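Local coordinates for protein laccase (Botrytis aclada, PDB 3SQR) that oxidises phenolic substrates with four copper ions while reducing dioxygen to water, and probably helps to break down lignin and detoxify its products, at residues A[60-65]-A[158-163]; A[107-112]-A[152-157]; A[475-480]-A[501-506]; A[302-307]-A[365-370]. All coordinates share one frame; numbering follows the deposited sequence.

A multicopper oxidase shows how one kind of framework, the cupredoxin beta sandwich, is held together by different chemistry at different places. Contacts 1 and 2 both involve strand 152-158 and touch each other: contact 2 is regular antiparallel strand pairing with one apolar face, whereas contact 1, where that strand runs out into a loop, relies on a water and a few methyl contacts. Contacts 3 and 4 meet through Asp370, and in each a single hydrogen bond, donated by a glutamine or an arginine side chain, accompanies apolar packing. Contacts 2, 3 and 4 mix buried and exposed residues, whereas contact 1 has no fully exposed touching residue yet lies farthest from the chain's centre, contact 4 nearest.

Contact 1 (A[60-65]-A[158-163]); sequences DVTPTG and QVTQYG
Thr62 and Gln158 meet because their torsions send them toward each other from opposite directions. In Thr62, chi1 of -52° sets CG2 anti to the backbone N and leaves OG1 beside it, so that the methyl and the hydroxyl serve different partners. Gln158 starts with CG likewise anti to its N (chi1 -167°) and stays extended beyond, which carries its amide across to the threonine methyl: Thr62 CG2 lies 3.5 Å from Gln158 NE2. This is van der Waals contact, and the polar end of the glutamine is engaged elsewhere, NE2 being hydrogen-bonded to the carbonyl of Gly105. Pro63 O, at 3.9 Å from Gln158 NE2, is too far for a bond and is buried here without a polar partner.

The hydroxyl side of Thr62 faces Thr160, with OG1 3.8 Å from the Thr160 methyl CG2. The segments share no direct hydrogen bond; a water lies between them, with the nearest alpha carbons, Thr62 CA and Thr160 CA, 5.6 Å apart. The water sits 2.6 Å from Val61 O and 2.7 Å from Thr160 O, and 3.0 Å from Thr62 OG1, so one molecule lies within hydrogen-bonding distance of two carbonyls and a hydroxyl. Nearby, Pro63 packs on Trp104 and Val159 on Leu108. The example illustrates a water-bridged loop-to-loop contact at the rim of a cupredoxin beta sandwich: residues 158-163 carry the chain from strand 152-158 in one sheet to strand 163-169 in another, and residues 60-65 lead into strand 67-79.

Contact 2 (A[107-112]-A[152-157]); sequences NLIIHV and TLTYKF
His111 and Thr154 lie side by side, pointing the same way from neighbouring strands, and the hydroxyl meets the imidazole at its edge: His111 ND1 and Thr154 OG1 are 2.8 Å apart, a hydrogen bond in which either may donate. Glu69 binds the other ring nitrogen and Trp71 stacks on the ring, so the imidazole is fixed in both position and rotation. On the same face Thr154 turns its methyl to Ile109, where CG2 to CG2 is a tight 3.4 Å.

These strands are antiparallel neighbours in a sheet of the first cupredoxin domain, joined by six backbone hydrogen bonds from Leu108–Phe157 to Val112–Leu153. The other face of the pair is apolar and turns into the beta sandwich. Phe157, with chi1 at 54°, swings its ring back toward strand 107-112: Leu108 CB stands over one face, Leu108 CD1 is 3.7 Å from Phe157 CE2, and Ile110 CD1 approaches obliquely, 3.9 Å from Phe157 CZ. Tyr155 presents its edge to the Ile110 carbonyl; Tyr155 CD1 lies 3.7 Å from Val112 CG2, an oblique approach, while Leu153 covers part of one ring face. The Tyr155 hydroxyl is bound by Gln144 and the backbone N of Ile123, and its ring meets Trp125 edge-to-face.

Contact 3 (A[475-480]-A[501-506]); sequences VAQETD and VAALPG
Gln477 and Pro505 bury more surface here than any other residues, the first by reaching and the second by its ring. The glutamine is extended, with CG anti to the backbone N (chi1 179°), and this brings its amide alongside Ala503. The Gln477 NE2 to Ala503 O hydrogen bond is 2.8 Å long and straight (161° at the hydrogen); the donor lies in the carbonyl plane on a lone pair, and the acceptor is near the plane of the glutamine amide. Asp370 OD2, from the loop of contact 4, accepts from both Gln477 NE2 and Ala503 N, which probably explains why these two donors can lie 3.3 Å apart.

Both segments belong to the third cupredoxin domain, but to different sheets: strand 472-478, with a classic bulge where Val475 and Ala476 face Ala511, and strand 501-504, whose end pairs with the copper ligand His463. Where strand 501-504 stops, Pro505 turns its ring toward the other segment. Its CG lies 3.7 Å from Gln477 CG, at a slant to the glutamine stem, and its CB is 3.7 Å from the carbonyl O of Glu478. Thr479 meets the same ring at about a right angle, with CG2 3.7 Å from Pro505 CB.

Contact 4 (A[302-307]-A[365-370]); sequences TLLIGI and RGTCED
Thr302 OG1 is gripped by two side chains: Arg365 NH2 donates to it over 2.9 Å, slightly tilted from the guanidinium plane, and Glu277 supplies a carboxylate oxygen. Arg365 NH2 also forms a salt bridge with Glu371, and Arg365 NE forms another with Glu277. With acidic partners at NE and NH2, the rotation of the group is fixed, and its positive charge is probably well compensated. The arginine chain bends at chi3 (-77°), which lays the guanidinium over Leu304.

Leu304 is the apolar counterpart. Its CD1 stands over the centre of one guanidinium face, 3.6 Å from Arg365 NH1, while the rest of the side chain pushes into the curve of the loop. Its CB comes 3.3 Å from Glu369 O and its CD1 3.4 Å from Asp370 O; CD2 is 3.7 Å from Thr367 O. Three carbonyl oxygens of the loop thus line one side of the leucine, with Thr367 crossing it at about a right angle. The disulfide between Cys368 and Cys334 ties the same loop covalently. Taken together, these features exemplify a domain-linking loop in a three-domain laccase: residues 365-370, between strands 344-348 and 387-398, pack against edge strand 303-305 of the second cupredoxin domain on the way to the third.

Contact 1 (A[60-65]-A[158-163])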
loop_
_atom_site.group_PDB
_atom_site.type_symbol
_atom_site.label_atom_id
_atom_site.label_comp_id
_atom_site.label_asym_id
_atom_site.label_seq_id
_atom_site.Cartn_x
_atom_site.Cartn_y
_atom_site.Cartn_z
ATOM N N ASP A 60 -5.554 -1.986 -21.325
ATOM C CA ASP A 60 -6.235 -2.607 -22.441
ATOM C C ASP A 60 -5.486 -3.755 -23.060
ATOM O O ASP A 60 -6.116 -4.595 -23.683
ATOM C CB ASP A 60 -6.501 -1.555 -23.526
ATOM C CG ASP A 60 -7.474 -0.463 -23.080
ATOM O OD1 ASP A 60 -8.219 -0.627 -22.069
ATOM O OD2 ASP A 60 -7.486 0.584 -23.771
ATOM N N VAL A 61 -4.146 -3.767 -22.955
ATOM C CA VAL A 61 -3.237 -4.694 -23.676
ATOM C C VAL A 61 -2.313 -5.333 -22.642
ATOM O O VAL A 61 -1.830 -4.612 -21.776
ATOM C CB VAL A 61 -2.402 -3.888 -24.709
ATOM C CG1 VAL A 61 -1.303 -4.724 -25.358
ATOM C CG2 VAL A 61 -3.342 -3.326 -25.816
ATOM N N THR A 62 -2.070 -6.640 -22.737
ATOM C CA THR A 62 -1.198 -7.309 -21.812
ATOM C C THR A 62 -0.291 -8.237 -22.568
ATOM O O THR A 62 -0.772 -9.098 -23.336
ATOM C CB THR A 62 -2.003 -8.163 -20.818
ATOM O OG1 THR A 62 -3.039 -7.385 -20.198
ATOM C CG2 THR A 62 -1.091 -8.795 -19.718
ATOM N N PRO A 63 1.018 -8.126 -22.339
ATOM C CA PRO A 63 1.943 -9.119 -22.884
ATOM C C PRO A 63 1.655 -10.556 -22.471
ATOM O O PRO A 63 1.022 -10.825 -21.461
ATOM C CB PRO A 63 3.293 -8.670 -22.309
ATOM C CG PRO A 63 3.139 -7.289 -22.077
ATOM C CD PRO A 63 1.754 -7.098 -21.605
ATOM N N THR A 64 2.107 -11.510 -23.278
ATOM C CA THR A 64 2.012 -12.877 -22.843
ATOM C C THR A 64 3.288 -13.085 -22.048
ATOM O O THR A 64 4.366 -12.643 -22.442
ATOM C CB THR A 64 1.928 -13.863 -24.018
ATOM O OG1 THR A 64 3.178 -13.835 -24.704
ATOM C CG2 THR A 64 0.879 -13.412 -24.927
ATOM N N GLY A 65 3.160 -13.695 -20.901
ATOM C CA GLY A 65 4.316 -14.035 -20.120
ATOM C C GLY A 65 4.267 -15.521 -19.811
ATOM O O GLY A 65 3.861 -16.339 -20.643
ATOM N N GLN A 158 -3.191 -12.705 -13.045
ATOM C CA GLN A 158 -2.235 -12.144 -13.971
ATOM C C GLN A 158 -1.787 -10.783 -13.545
ATOM O O GLN A 158 -2.583 -9.930 -13.100
ATOM C CB GLN A 158 -2.798 -12.052 -15.407
ATOM C CG GLN A 158 -1.777 -11.776 -16.450
ATOM C CD GLN A 158 -2.343 -11.900 -17.846
ATOM O OE1 GLN A 158 -3.547 -11.685 -18.042
ATOM N NE2 GLN A 158 -1.468 -12.212 -18.844
ATOM N N VAL A 159 -0.509 -10.464 -13.842
ATOM C CA VAL A 159 -0.121 -9.088 -13.612
ATOM C C VAL A 159 -0.202 -8.352 -14.940
ATOM O O VAL A 159 0.494 -8.668 -15.924
ATOM C CB VAL A 159 1.257 -8.928 -12.947
ATOM C CG1 VAL A 159 1.168 -9.319 -11.448
ATOM C CG2 VAL A 159 2.389 -9.791 -13.677
ATOM N N THR A 160 -1.146 -7.434 -14.995
ATOM C CA THR A 160 -1.439 -6.705 -16.222
ATOM C C THR A 160 -0.938 -5.255 -16.061
ATOM O O THR A 160 -1.406 -4.319 -16.683
ATOM C CB THR A 160 -2.958 -6.734 -16.468
ATOM O OG1 THR A 160 -3.630 -6.070 -15.384
ATOM C CG2 THR A 160 -3.437 -8.165 -16.516
ATOM N N GLN A 161 0.009 -5.097 -15.136
ATOM C CA GLN A 161 0.576 -3.836 -14.722
ATOM C C GLN A 161 2.070 -4.139 -14.482
ATOM O O GLN A 161 2.456 -5.292 -14.285
ATOM C CB GLN A 161 -0.019 -3.336 -13.392
ATOM C CG GLN A 161 -1.454 -2.981 -13.483
ATOM C CD GLN A 161 -2.081 -3.013 -12.145
ATOM O OE1 GLN A 161 -2.449 -4.121 -11.639
ATOM N NE2 GLN A 161 -2.236 -1.846 -11.548
ATOM N N TYR A 162 2.860 -3.075 -14.466
ATOM C CA TYR A 162 4.293 -3.169 -14.207
ATOM C C TYR A 162 4.732 -2.039 -13.307
ATOM O O TYR A 162 4.171 -0.940 -13.298
ATOM C CB TYR A 162 5.106 -3.282 -15.510
ATOM C CG TYR A 162 4.912 -2.125 -16.426
ATOM C CD1 TYR A 162 5.728 -0.986 -16.323
ATOM C CD2 TYR A 162 3.875 -2.120 -17.356
ATOM C CE1 TYR A 162 5.499 0.120 -17.152
ATOM C CE2 TYR A 162 3.634 -1.034 -18.153
ATOM C CZ TYR A 162 4.453 0.087 -18.062
ATOM O OH TYR A 162 4.277 1.171 -18.872
ATOM N N GLY A 163 5.708 -2.377 -12.486
ATOM C CA GLY A 163 6.297 -1.420 -11.578
ATOM C C GLY A 163 6.455 -2.017 -10.182
ATOM O O GLY A 163 6.693 -3.200 -10.004
HETATM O O HOH W 1 -1.245 -5.180 -19.279
#

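Contact 2 (A[107-112]-A[152-157])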
loop_
_atom_site.group_PDB
_atom_site.type_symbol
_atom_site.label_atom_id
_atom_site.label_comp_id
_atom_site.label_asym_id
_atom_site.label_seq_id
_atom_site.Cartn_x
_atom_site.Cartn_y
_atom_site.Cartn_z
ATOM N N ASN A 107 1.502 -14.908 -15.190
ATOM C CA ASN A 107 0.429 -15.430 -14.321
ATOM C C ASN A 107 1.108 -15.884 -13.087
ATOM O O ASN A 107 2.069 -16.624 -13.197
ATOM C CB ASN A 107 -0.311 -16.550 -15.042
ATOM C CG ASN A 107 -1.074 -16.020 -16.237
ATOM O OD1 ASN A 107 -1.864 -15.118 -16.113
ATOM N ND2 ASN A 107 -0.814 -16.573 -17.424
ATOM N N LEU A 108 0.621 -15.413 -11.930
ATOM C CA LEU A 108 1.138 -15.768 -10.626
ATOM C C LEU A 108 0.213 -16.803 -10.013
ATOM O O LEU A 108 -1.004 -16.647 -10.049
ATOM C CB LEU A 108 1.260 -14.557 -9.722
ATOM C CG LEU A 108 2.051 -13.387 -10.332
ATOM C CD1 LEU A 108 2.370 -12.329 -9.232
ATOM C CD2 LEU A 108 3.317 -13.831 -11.115
ATOM N N ILE A 109 0.807 -17.820 -9.436
ATOM C CA ILE A 109 0.137 -18.788 -8.571
ATOM C C ILE A 109 0.830 -18.714 -7.223
ATOM O O ILE A 109 2.016 -19.060 -7.129
ATOM C CB ILE A 109 0.278 -20.174 -9.150
ATOM C CG1 ILE A 109 -0.326 -20.206 -10.552
ATOM C CG2 ILE A 109 -0.426 -21.184 -8.234
ATOM C CD1 ILE A 109 -0.122 -21.530 -11.242
ATOM N N ILE A 110 0.132 -18.230 -6.205
ATOM C CA ILE A 110 0.761 -18.027 -4.916
ATOM C C ILE A 110 -0.012 -18.811 -3.868
ATOM O O ILE A 110 -1.092 -18.449 -3.502
ATOM C CB ILE A 110 0.829 -16.583 -4.522
ATOM C CG1 ILE A 110 1.429 -15.765 -5.698
ATOM C CG2 ILE A 110 1.576 -16.440 -3.148
ATOM C CD1 ILE A 110 1.193 -14.268 -5.648
ATOM N N HIS A 111 0.569 -19.921 -3.455
ATOM C CA HIS A 111 -0.001 -20.779 -2.424
ATOM C C HIS A 111 0.282 -20.217 -1.074
ATOM O O HIS A 111 1.451 -20.182 -0.672
ATOM C CB HIS A 111 0.573 -22.190 -2.485
ATOM C CG HIS A 111 0.591 -22.778 -3.858
ATOM N ND1 HIS A 111 -0.501 -23.421 -4.402
ATOM C CD2 HIS A 111 1.571 -22.852 -4.787
ATOM C CE1 HIS A 111 -0.201 -23.834 -5.622
ATOM N NE2 HIS A 111 1.055 -23.520 -5.876
ATOM N N VAL A 112 -0.761 -19.744 -0.382
ATOM C CA VAL A 112 -0.600 -19.080 0.897
ATOM C C VAL A 112 -1.145 -19.987 1.962
ATOM O O VAL A 112 -2.364 -20.190 2.055
ATOM C CB VAL A 112 -1.291 -17.736 0.990
ATOM C CG1 VAL A 112 -1.083 -17.126 2.357
ATOM C CG2 VAL A 112 -0.663 -16.758 -0.108
ATOM N N THR A 152 -4.724 -23.470 3.469
ATOM C CA THR A 152 -4.045 -22.895 2.326
ATOM C C THR A 152 -5.049 -22.332 1.327
ATOM O O THR A 152 -6.076 -22.971 1.028
ATOM C CB THR A 152 -3.107 -23.917 1.654
ATOM O OG1 THR A 152 -2.147 -24.349 2.635
ATOM C CG2 THR A 152 -2.396 -23.274 0.390
ATOM N N LEU A 153 -4.716 -21.152 0.776
ATOM C CA LEU A 153 -5.470 -20.588 -0.298
ATOM C C LEU A 153 -4.473 -20.259 -1.350
ATOM O O LEU A 153 -3.530 -19.571 -1.035
ATOM C CB LEU A 153 -6.163 -19.312 0.115
ATOM C CG LEU A 153 -6.965 -18.626 -0.977
ATOM C CD1 LEU A 153 -7.960 -19.531 -1.801
ATOM C CD2 LEU A 153 -7.653 -17.390 -0.340
ATOM N N THR A 154 -4.753 -20.730 -2.561
ATOM C CA THR A 154 -3.899 -20.426 -3.739
ATOM C C THR A 154 -4.478 -19.245 -4.505
ATOM O O THR A 154 -5.498 -19.333 -5.153
ATOM C CB THR A 154 -3.736 -21.649 -4.623
ATOM O OG1 THR A 154 -3.159 -22.706 -3.829
ATOM C CG2 THR A 154 -2.805 -21.318 -5.869
ATOM N N TYR A 155 -3.754 -18.137 -4.476
ATOM C CA TYR A 155 -4.147 -16.960 -5.210
ATOM C C TYR A 155 -3.615 -17.090 -6.619
ATOM O O TYR A 155 -2.492 -17.511 -6.824
ATOM C CB TYR A 155 -3.608 -15.715 -4.533
ATOM C CG TYR A 155 -4.188 -15.422 -3.145
ATOM C CD1 TYR A 155 -3.732 -16.058 -1.982
ATOM C CD2 TYR A 155 -5.200 -14.513 -2.997
ATOM C CE1 TYR A 155 -4.235 -15.765 -0.742
ATOM C CE2 TYR A 155 -5.696 -14.214 -1.789
ATOM C CZ TYR A 155 -5.252 -14.827 -0.644
ATOM O OH TYR A 155 -5.784 -14.463 0.584
ATOM N N LYS A 156 -4.468 -16.778 -7.572
ATOM C CA LYS A 156 -4.109 -16.773 -8.962
ATOM C C LYS A 156 -4.497 -15.524 -9.632
ATOM O O LYS A 156 -5.686 -15.184 -9.651
ATOM C CB LYS A 156 -4.776 -17.993 -9.649
ATOM C CG LYS A 156 -4.259 -19.337 -9.127
ATOM C CD LYS A 156 -4.893 -20.505 -9.975
ATOM C CE LYS A 156 -4.459 -21.899 -9.489
ATOM N NZ LYS A 156 -4.566 -22.939 -10.637
ATOM N N PHE A 157 -3.544 -14.833 -10.307
ATOM C CA PHE A 157 -3.880 -13.685 -11.004
ATOM C C PHE A 157 -2.800 -13.384 -11.993
ATOM O O PHE A 157 -1.689 -13.885 -11.835
ATOM C CB PHE A 157 -4.151 -12.470 -10.112
ATOM C CG PHE A 157 -3.052 -12.146 -9.164
ATOM C CD1 PHE A 157 -3.011 -12.729 -7.918
ATOM C CD2 PHE A 157 -2.028 -11.274 -9.511
ATOM C CE1 PHE A 157 -2.018 -12.421 -6.996
ATOM C CE2 PHE A 157 -1.013 -10.987 -8.565
ATOM C CZ PHE A 157 -1.048 -11.562 -7.289
#

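Contact 3 (A[475-480]-A[501-506])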
loop_
_atom_site.group_PDB
_atom_site.type_symbol
_atom_site.label_atom_id
_atom_site.label_comp_id
_atom_site.label_asym_id
_atom_site.label_seq_id
_atom_site.Cartn_x
_atom_site.Cartn_y
_atom_site.Cartn_z
ATOM N N VAL A 475 -8.754 13.798 -9.770
ATOM C CA VAL A 475 -9.347 14.968 -10.440
ATOM C C VAL A 475 -9.289 16.240 -9.552
ATOM O O VAL A 475 -9.266 17.374 -10.040
ATOM C CB VAL A 475 -10.692 14.676 -11.034
ATOM C CG1 VAL A 475 -10.511 13.421 -12.045
ATOM C CG2 VAL A 475 -11.813 14.466 -10.038
ATOM N N ALA A 476 -9.163 16.030 -8.259
ATOM C CA ALA A 476 -8.987 17.127 -7.294
ATOM C C ALA A 476 -8.429 16.560 -5.995
ATOM O O ALA A 476 -8.873 15.535 -5.484
ATOM C CB ALA A 476 -10.336 17.808 -7.003
ATOM N N GLN A 477 -7.489 17.264 -5.428
ATOM C CA GLN A 477 -6.985 16.878 -4.118
ATOM C C GLN A 477 -6.761 18.240 -3.459
ATOM O O GLN A 477 -5.773 18.929 -3.721
ATOM C CB GLN A 477 -5.717 16.067 -4.306
ATOM C CG GLN A 477 -5.095 15.629 -2.999
ATOM C CD GLN A 477 -3.826 14.908 -3.170
ATOM O OE1 GLN A 477 -2.889 15.378 -3.800
ATOM N NE2 GLN A 477 -3.779 13.690 -2.593
ATOM N N GLU A 478 -7.739 18.650 -2.693
ATOM C CA GLU A 478 -7.879 20.038 -2.293
ATOM C C GLU A 478 -8.009 20.200 -0.811
ATOM O O GLU A 478 -8.790 19.474 -0.148
ATOM C CB GLU A 478 -9.135 20.635 -2.946
ATOM C CG GLU A 478 -9.081 20.642 -4.464
ATOM C CD GLU A 478 -8.085 21.608 -5.051
ATOM O OE1 GLU A 478 -7.866 22.649 -4.421
ATOM O OE2 GLU A 478 -7.535 21.309 -6.142
ATOM N N THR A 479 -7.319 21.229 -0.324
ATOM C CA THR A 479 -7.447 21.680 1.059
ATOM C C THR A 479 -8.473 22.804 1.107
ATOM O O THR A 479 -8.133 23.979 1.186
ATOM C CB THR A 479 -6.118 22.127 1.601
ATOM O OG1 THR A 479 -5.525 23.105 0.724
ATOM C CG2 THR A 479 -5.210 20.926 1.661
ATOM N N ASP A 480 -9.717 22.376 1.046
ATOM C CA ASP A 480 -10.859 23.268 1.203
ATOM C C ASP A 480 -12.088 22.442 1.335
ATOM O O ASP A 480 -12.058 21.196 1.256
ATOM C CB ASP A 480 -10.943 24.281 0.049
ATOM C CG ASP A 480 -11.549 25.662 0.506
ATOM O OD1 ASP A 480 -12.214 25.789 1.579
ATOM O OD2 ASP A 480 -11.374 26.617 -0.253
ATOM N N VAL A 501 -3.139 4.914 -4.399
ATOM C CA VAL A 501 -3.226 5.466 -3.029
ATOM C C VAL A 501 -3.021 6.974 -3.119
ATOM O O VAL A 501 -2.068 7.457 -3.733
ATOM C CB VAL A 501 -2.196 4.878 -2.043
ATOM C CG1 VAL A 501 -2.295 5.573 -0.722
ATOM C CG2 VAL A 501 -2.378 3.406 -1.846
ATOM N N ALA A 502 -3.934 7.751 -2.569
ATOM C CA ALA A 502 -3.798 9.210 -2.572
ATOM C C ALA A 502 -4.413 9.796 -1.317
ATOM O O ALA A 502 -5.392 9.283 -0.761
ATOM C CB ALA A 502 -4.483 9.797 -3.835
ATOM N N ALA A 503 -3.824 10.870 -0.866
ATOM C CA ALA A 503 -4.217 11.515 0.361
ATOM C C ALA A 503 -5.541 12.216 0.258
ATOM O O ALA A 503 -5.761 12.993 -0.680
ATOM C CB ALA A 503 -3.139 12.538 0.785
ATOM N N LEU A 504 -6.410 11.927 1.208
ATOM C CA LEU A 504 -7.524 12.822 1.532
ATOM C C LEU A 504 -6.916 13.954 2.366
ATOM O O LEU A 504 -6.504 13.746 3.504
ATOM C CB LEU A 504 -8.581 12.118 2.339
ATOM C CG LEU A 504 -9.616 12.961 3.069
ATOM C CD1 LEU A 504 -10.357 13.870 2.102
ATOM C CD2 LEU A 504 -10.553 11.996 3.831
ATOM N N PRO A 505 -6.880 15.159 1.805
ATOM C CA PRO A 505 -6.248 16.244 2.592
ATOM C C PRO A 505 -6.979 16.543 3.852
ATOM O O PRO A 505 -8.155 16.620 3.846
ATOM C CB PRO A 505 -6.332 17.447 1.650
ATOM C CG PRO A 505 -6.315 16.809 0.275
ATOM C CD PRO A 505 -7.241 15.630 0.466
ATOM N N GLY A 506 -6.235 16.816 4.925
ATOM C CA GLY A 506 -6.814 17.168 6.172
ATOM C C GLY A 506 -7.697 18.397 6.003
ATOM O O GLY A 506 -7.250 19.416 5.469
#

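Contact 4 (A[302-307]-A[365-370])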
loop_
_atom_site.group_PDB
_atom_site.type_symbol
_atom_site.label_atom_id
_atom_site.label_comp_id
_atom_site.label_asym_id
_atom_site.label_seq_id
_atom_site.Cartn_x
_atom_site.Cartn_y
_atom_site.Cartn_z
ATOM N N THR A 302 13.355 15.938 -2.341
ATOM C CA THR A 302 12.680 15.158 -1.300
ATOM C C THR A 302 11.394 14.626 -1.897
ATOM O O THR A 302 10.912 15.141 -2.899
ATOM C CB THR A 302 12.405 15.922 -0.024
ATOM O OG1 THR A 302 11.255 16.725 -0.184
ATOM C CG2 THR A 302 13.591 16.791 0.398
ATOM N N LEU A 303 10.825 13.601 -1.280
ATOM C CA LEU A 303 9.686 12.909 -1.935
ATOM C C LEU A 303 8.700 12.485 -0.836
ATOM O O LEU A 303 9.023 11.604 0.021
ATOM C CB LEU A 303 10.246 11.714 -2.674
ATOM C CG LEU A 303 9.323 10.820 -3.505
ATOM C CD1 LEU A 303 8.398 11.637 -4.370
ATOM C CD2 LEU A 303 10.111 9.819 -4.320
ATOM N N LEU A 304 7.539 13.137 -0.846
ATOM C CA LEU A 304 6.490 12.933 0.115
ATOM C C LEU A 304 5.846 11.596 -0.224
ATOM O O LEU A 304 5.519 11.370 -1.378
ATOM C CB LEU A 304 5.461 14.041 0.079
ATOM C CG LEU A 304 5.957 15.427 0.554
ATOM C CD1 LEU A 304 5.009 16.539 0.030
ATOM C CD2 LEU A 304 6.028 15.422 2.052
ATOM N N ILE A 305 5.692 10.729 0.766
ATOM C CA ILE A 305 5.158 9.394 0.479
ATOM C C ILE A 305 4.230 9.013 1.574
ATOM O O ILE A 305 4.613 8.872 2.770
ATOM C CB ILE A 305 6.220 8.268 0.345
ATOM C CG1 ILE A 305 7.425 8.668 -0.500
ATOM C CG2 ILE A 305 5.546 6.958 -0.202
ATOM C CD1 ILE A 305 8.543 7.620 -0.516
ATOM N N GLY A 306 2.960 8.918 1.224
ATOM C CA GLY A 306 1.975 8.354 2.128
ATOM C C GLY A 306 1.870 6.834 2.185
ATOM O O GLY A 306 2.460 6.147 1.410
ATOM N N ILE A 307 1.175 6.322 3.187
ATOM C CA ILE A 307 1.158 4.900 3.439
ATOM C C ILE A 307 0.555 4.150 2.267
ATOM O O ILE A 307 -0.535 4.460 1.815
ATOM C CB ILE A 307 0.409 4.493 4.705
ATOM C CG1 ILE A 307 1.016 5.169 5.938
ATOM C CG2 ILE A 307 0.519 2.938 4.874
ATOM C CD1 ILE A 307 0.157 5.007 7.160
ATOM N N ARG A 365 10.010 19.815 3.252
ATOM C CA ARG A 365 8.759 20.541 3.289
ATOM C C ARG A 365 8.057 20.365 4.634
ATOM O O ARG A 365 7.487 21.310 5.145
ATOM C CB ARG A 365 7.866 20.115 2.122
ATOM C CG ARG A 365 8.300 20.653 0.831
ATOM C CD ARG A 365 7.662 19.923 -0.345
ATOM N NE ARG A 365 8.331 18.642 -0.535
ATOM C CZ ARG A 365 8.067 17.843 -1.561
ATOM N NH1 ARG A 365 7.123 18.178 -2.426
ATOM N NH2 ARG A 365 8.747 16.737 -1.729
ATOM N N GLY A 366 8.127 19.153 5.213
ATOM C CA GLY A 366 7.675 18.860 6.551
ATOM C C GLY A 366 6.171 18.755 6.673
ATOM O O GLY A 366 5.613 18.782 7.773
ATOM N N THR A 367 5.506 18.572 5.527
ATOM C CA THR A 367 4.071 18.387 5.518
ATOM C C THR A 367 3.656 16.927 5.443
ATOM O O THR A 367 4.494 16.024 5.328
ATOM C CB THR A 367 3.478 19.085 4.273
ATOM O OG1 THR A 367 3.909 18.358 3.112
ATOM C CG2 THR A 367 3.980 20.572 4.160
ATOM N N CYS A 368 2.350 16.719 5.506
ATOM C CA CYS A 368 1.740 15.368 5.367
ATOM C C CYS A 368 1.083 15.215 4.013
ATOM O O CYS A 368 0.310 14.303 3.807
ATOM C CB CYS A 368 0.760 15.085 6.487
ATOM S SG CYS A 368 1.438 15.515 8.097
ATOM N N GLU A 369 1.414 16.118 3.109
ATOM C CA GLU A 369 0.861 16.100 1.762
ATOM C C GLU A 369 1.399 14.947 0.948
ATOM O O GLU A 369 2.437 14.309 1.293
ATOM C CB GLU A 369 1.172 17.419 1.045
ATOM C CG GLU A 369 0.616 18.562 1.835
ATOM C CD GLU A 369 0.635 19.869 1.108
ATOM O OE1 GLU A 369 0.898 19.919 -0.111
ATOM O OE2 GLU A 369 0.437 20.862 1.819
ATOM N N ASP A 370 0.745 14.743 -0.187
ATOM C CA ASP A 370 1.336 13.953 -1.229
ATOM C C ASP A 370 2.228 14.883 -2.061
ATOM O O ASP A 370 2.218 16.136 -1.875
ATOM C CB ASP A 370 0.289 13.347 -2.171
ATOM C CG ASP A 370 -0.541 12.227 -1.529
ATOM O OD1 ASP A 370 -0.196 11.724 -0.445
ATOM O OD2 ASP A 370 -1.509 11.770 -2.193
#